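Local atomic coordinates of HTH cro/C1-type domain-containing protein (Pseudomonas aeruginosa PAO1, PDB entry 7CSV), a protein that is the antitoxin HigA, a dimeric helix-turn-helix protein that recognises specific pseudopalindromic DNA motifs and acts as a regulatory factor. Residues 18-21 with 26-29; 31-36 with 60-65. All blocks are in the same frame, centred on the assembly; numbering follows the deposited sequence.

Contact 1: residues 18-21 with 26-29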
loop_
_atom_site.group_PDB
_atom_site.type_symbol
_atom_site.label_atom_id
_atom_site.label_comp_id
_atom_site.label_asym_id
_atom_site.label_seq_id
_atom_site.Cartn_x
_atom_site.Cartn_y
_atom_site.Cartn_z
ATOM N N GLU A 18 11.635 9.188 13.399
ATOM C CA GLU A 18 11.698 8.060 14.315
ATOM C C GLU A 18 12.862 7.130 14.036
ATOM O O GLU A 18 13.100 6.210 14.826
ATOM C CB GLU A 18 10.399 7.251 14.269
ATOM C CG GLU A 18 9.169 8.060 14.560
ATOM C CD GLU A 18 9.139 8.552 15.984
ATOM O OE1 GLU A 18 9.941 8.070 16.803
ATOM O OE2 GLU A 18 8.313 9.418 16.287
ATOM N N PHE A 19 13.571 7.322 12.928
ATOM C CA PHE A 19 14.660 6.409 12.607
ATOM C C PHE A 19 15.954 7.161 12.318
ATOM O O PHE A 19 16.956 6.944 13.008
ATOM C CB PHE A 19 14.249 5.509 11.440
ATOM C CG PHE A 19 13.131 4.565 11.783
ATOM C CD1 PHE A 19 11.809 4.947 11.634
ATOM C CD2 PHE A 19 13.407 3.293 12.284
ATOM C CE1 PHE A 19 10.781 4.085 11.964
ATOM C CE2 PHE A 19 12.386 2.425 12.607
ATOM C CZ PHE A 19 11.062 2.825 12.443
ATOM N N LEU A 20 15.960 8.040 11.314
ATOM C CA LEU A 20 17.199 8.741 10.971
ATOM C C LEU A 20 17.667 9.627 12.117
ATOM O O LEU A 20 18.845 9.603 12.496
ATOM C CB LEU A 20 17.013 9.567 9.701
ATOM C CG LEU A 20 16.697 8.784 8.426
ATOM C CD1 LEU A 20 16.772 9.697 7.216
ATOM C CD2 LEU A 20 17.641 7.593 8.276
ATOM N N MET A 21 16.755 10.417 12.692
ATOM C CA MET A 21 17.143 11.265 13.813
ATOM C C MET A 21 17.362 10.458 15.084
ATOM O O MET A 21 18.183 10.840 15.925
ATOM C CB MET A 21 16.088 12.347 14.047
ATOM C CG MET A 21 16.022 13.386 12.966
ATOM S SD MET A 21 14.923 14.729 13.451
ATOM C CE MET A 21 14.106 15.089 11.900
ATOM N N SER A 26 22.363 9.775 8.555
ATOM C CA SER A 26 22.042 10.638 7.441
ATOM C C SER A 26 21.312 9.850 6.356
ATOM O O SER A 26 21.451 8.627 6.263
ATOM C CB SER A 26 23.313 11.250 6.864
ATOM O OG SER A 26 23.977 10.311 6.031
ATOM N N PRO A 27 20.529 10.532 5.516
ATOM C CA PRO A 27 19.891 9.824 4.396
ATOM C C PRO A 27 20.893 9.128 3.492
ATOM O O PRO A 27 20.638 8.004 3.039
ATOM C CB PRO A 27 19.134 10.939 3.666
ATOM C CG PRO A 27 18.835 11.930 4.738
ATOM C CD PRO A 27 20.053 11.924 5.622
ATOM N N ALA A 28 22.041 9.765 3.237
ATOM C CA ALA A 28 23.068 9.151 2.401
ATOM C C ALA A 28 23.644 7.901 3.050
ATOM O O ALA A 28 23.870 6.890 2.369
ATOM C CB ALA A 28 24.177 10.162 2.106
ATOM N N ALA A 29 23.906 7.951 4.362
ATOM C CA ALA A 29 24.392 6.772 5.068
ATOM C C ALA A 29 23.361 5.653 5.034
ATOM O O ALA A 29 23.718 4.470 4.960
ATOM C CB ALA A 29 24.748 7.136 6.509
#
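Leu20 on helix 11-23 and Ser26, just before helix 27-34, mark the closest backbone approach, with Leu20 CA and Ser26 CA 6.3 Å apart. The turn of helix 11-23 at residues 18-20 is wider than an alpha turn, of pi type. Leu20 carries the first segment's share of the contact. Its CA-CB bond points at the second segment, and its CG is anti to its own carbonyl carbon (chi1 -63°). The CD1 branch reaches the pyrrolidine ring of Pro27, where Leu20 CD1 lies 3.9 Å from Pro27 CG. The two side chains meet at a slant. The CD2 branch comes no closer than 4.4 Å, from Leu20 CD2 to Ser26 O. Beyond this pair, helix 38-45 adds Val45 against Leu20, and Val41 and Asn42 against Pro27. Ile25 also touches Leu20.

Ser26 plays a different part. Its CA-CB bond points away from residues 18-21, and its hydroxyl N-caps helix 27-34. The backbone NH of Ala29 gives a nearly straight bond to the hydroxyl, with Ala29 N 2.9 Å from Ser26 OG and an angle of 164° at the hydrogen. Pro27 follows as the first helical residue, a position where its missing NH costs no helix bond. Within the Cro/C1-type region, the contact sets helix 11-23 against the start of helix 27-34, which with helix 38-45 probably forms the helix-turn-helix unit. The contact is small, burying 104 Å² in all. It is apolar between the helices, while its polar bond serves the start of helix 27-34 and does not join the two segments.

Contact 2: residues 31-36 with 60-65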
loop_
_atom_site.group_PDB
_atom_site.type_symbol
_atom_site.label_atom_id
_atom_site.label_comp_id
_atom_site.label_asym_id
_atom_site.label_seq_id
_atom_site.Cartn_x
_atom_site.Cartn_y
_atom_site.Cartn_z
ATOM N N ALA A 31 21.170 5.214 2.535
ATOM C CA ALA A 31 21.192 4.681 1.176
ATOM C C ALA A 31 22.343 3.703 0.984
ATOM O O ALA A 31 22.169 2.639 0.377
ATOM C CB ALA A 31 21.279 5.816 0.162
ATOM N N ARG A 32 23.522 4.042 1.510
ATOM C CA ARG A 32 24.677 3.155 1.392
ATOM C C ARG A 32 24.444 1.833 2.108
ATOM O O ARG A 32 24.930 0.781 1.655
ATOM C CB ARG A 32 25.922 3.857 1.937
ATOM C CG ARG A 32 26.519 4.862 0.956
ATOM C CD ARG A 32 27.908 5.349 1.378
ATOM N NE ARG A 32 27.915 5.956 2.708
ATOM C CZ ARG A 32 27.667 7.240 2.956
ATOM N NH1 ARG A 32 27.389 8.074 1.958
ATOM N NH2 ARG A 32 27.699 7.694 4.204
ATOM N N ALA A 33 23.703 1.861 3.221
ATOM C CA ALA A 33 23.433 0.645 3.976
ATOM C C ALA A 33 22.372 -0.204 3.303
ATOM O O ALA A 33 22.427 -1.439 3.359
ATOM C CB ALA A 33 23.013 0.984 5.407
ATOM N N LEU A 34 21.374 0.434 2.689
ATOM C CA LEU A 34 20.350 -0.325 1.990
ATOM C C LEU A 34 20.777 -0.783 0.605
ATOM O O LEU A 34 20.041 -1.558 -0.020
ATOM C CB LEU A 34 19.080 0.513 1.861
ATOM C CG LEU A 34 18.467 1.010 3.167
ATOM C CD1 LEU A 34 17.205 1.813 2.869
ATOM C CD2 LEU A 34 18.159 -0.163 4.053
ATOM N N LYS A 35 21.922 -0.307 0.107
ATOM C CA LYS A 35 22.382 -0.605 -1.248
ATOM C C LYS A 35 21.406 -0.059 -2.292
ATOM O O LYS A 35 21.050 -0.726 -3.264
ATOM C CB LYS A 35 22.621 -2.109 -1.437
ATOM C CG LYS A 35 23.424 -2.774 -0.302
ATOM C CD LYS A 35 24.753 -2.066 -0.045
ATOM C CE LYS A 35 25.363 -2.479 1.290
ATOM N NZ LYS A 35 26.568 -1.649 1.615
ATOM N N VAL A 36 20.972 1.183 -2.079
ATOM C CA VAL A 36 20.162 1.925 -3.034
ATOM C C VAL A 36 20.851 3.256 -3.301
ATOM O O VAL A 36 21.719 3.697 -2.542
ATOM C CB VAL A 36 18.714 2.150 -2.534
ATOM C CG1 VAL A 36 18.020 0.808 -2.323
ATOM C CG2 VAL A 36 18.729 2.929 -1.244
ATOM N N GLY A 60 12.636 -2.604 6.403
ATOM C CA GLY A 60 12.340 -3.567 7.453
ATOM C C GLY A 60 13.576 -4.344 7.861
ATOM O O GLY A 60 13.846 -4.518 9.052
ATOM N N ARG A 61 14.347 -4.812 6.869
ATOM C CA ARG A 61 15.585 -5.536 7.146
ATOM C C ARG A 61 16.571 -4.676 7.923
ATOM O O ARG A 61 17.206 -5.144 8.878
ATOM C CB ARG A 61 16.209 -5.996 5.826
ATOM C CG ARG A 61 17.645 -6.516 5.940
ATOM C CD ARG A 61 17.696 -7.921 6.468
ATOM N NE ARG A 61 19.055 -8.462 6.375
ATOM C CZ ARG A 61 19.457 -9.576 6.978
ATOM N NH1 ARG A 61 18.607 -10.274 7.721
ATOM N NH2 ARG A 61 20.714 -9.987 6.842
ATOM N N TYR A 62 16.728 -3.420 7.522
ATOM C CA TYR A 62 17.745 -2.579 8.143
ATOM C C TYR A 62 17.348 -2.181 9.559
ATOM O O TYR A 62 18.168 -2.221 10.480
ATOM C CB TYR A 62 17.982 -1.341 7.290
ATOM C CG TYR A 62 19.174 -0.549 7.753
ATOM C CD1 TYR A 62 20.436 -1.114 7.757
ATOM C CD2 TYR A 62 19.030 0.750 8.199
ATOM C CE1 TYR A 62 21.532 -0.398 8.186
ATOM C CE2 TYR A 62 20.116 1.480 8.633
ATOM C CZ TYR A 62 21.368 0.898 8.623
ATOM O OH TYR A 62 22.458 1.623 9.056
ATOM N N PHE A 63 16.097 -1.771 9.752
ATOM C CA PHE A 63 15.683 -1.188 11.021
ATOM C C PHE A 63 14.943 -2.154 11.947
ATOM O O PHE A 63 14.368 -1.701 12.942
ATOM C CB PHE A 63 14.798 0.032 10.760
ATOM C CG PHE A 63 15.548 1.220 10.259
ATOM C CD1 PHE A 63 16.590 1.761 11.005
ATOM C CD2 PHE A 63 15.201 1.823 9.060
ATOM C CE1 PHE A 63 17.286 2.866 10.563
ATOM C CE2 PHE A 63 15.895 2.941 8.604
ATOM C CZ PHE A 63 16.944 3.465 9.361
ATOM N N ASP A 64 14.938 -3.458 11.661
ATOM C CA ASP A 64 14.226 -4.435 12.491
ATOM C C ASP A 64 12.733 -4.108 12.608
ATOM O O ASP A 64 12.181 -4.000 13.703
ATOM C CB ASP A 64 14.852 -4.538 13.890
ATOM C CG ASP A 64 16.101 -5.387 13.915
ATOM O OD1 ASP A 64 16.396 -6.077 12.917
ATOM O OD2 ASP A 64 16.793 -5.375 14.954
ATOM N N THR A 65 12.078 -3.925 11.471
ATOM C CA THR A 65 10.625 -3.812 11.441
ATOM C C THR A 65 10.089 -4.811 10.429
ATOM O O THR A 65 10.838 -5.379 9.633
ATOM C CB THR A 65 10.143 -2.411 11.049
ATOM O OG1 THR A 65 10.406 -2.196 9.655
ATOM C CG2 THR A 65 10.815 -1.332 11.874
#
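Tyr62 of helix 53-63 packs against the C-terminal turn of helix 27-34, touching Ala33 and Leu34. With CG anti to the backbone N (chi1 -171°), its ring lies against that turn. The packing here is close. Ala33 CB sits 3.4 Å from Tyr62 CE1 and 3.6 Å from Tyr62 CZ, near the hydroxyl end of the ring. At the ring's root, Leu34 CD2 comes within 3.4 Å of Tyr62 CB. The Leu34 side chain runs roughly perpendicular to that of Tyr62, and Leu34 CD2 and Ala33 CB both meet the ring obliquely. At its edge the ring meets Phe63, with Tyr62 CD2 3.5 Å above the Phe63 ring plane and over its centre. Met55 and Leu59 extend the apolar patch around Leu34, and Leu30 beside Tyr62. In the helix-turn-helix domain this joins helix 27-34 to helix 53-63. Past the two helix ends the segments no longer touch. Both helices give way to exposed residues with positive phi, Lys35 and Asp64. Lys35 NZ hydrogen-bonds to Arg32 O at 2.9 Å, tilted 19° from the carbonyl plane. The second subunit borders this side: Arg61 NE hydrogen-bonds to Ile94 O of that subunit, and Glu95 of that subunit packs on Tyr62.

From the N terminus, helix 11-23 runs into a short turn and then helix 27-34. Contact 1 closes this first loop, with four residues between its segments. Contact 2 opens later on the same helix and closes a longer loop of 23 residues, which holds helix 38-45 and most of helix 53-63. The two therefore stand in series, neither nested nor crossed. Helix 27-34 serves both, its start in contact 1 and its end in contact 2. Their centres are 11 Å apart, and they also meet directly: Phe19 CD2 lies 3.6 Å from Phe63 CG. Helices 11-23, 27-34 and 53-63 are thus tied together within the helix-turn-helix region.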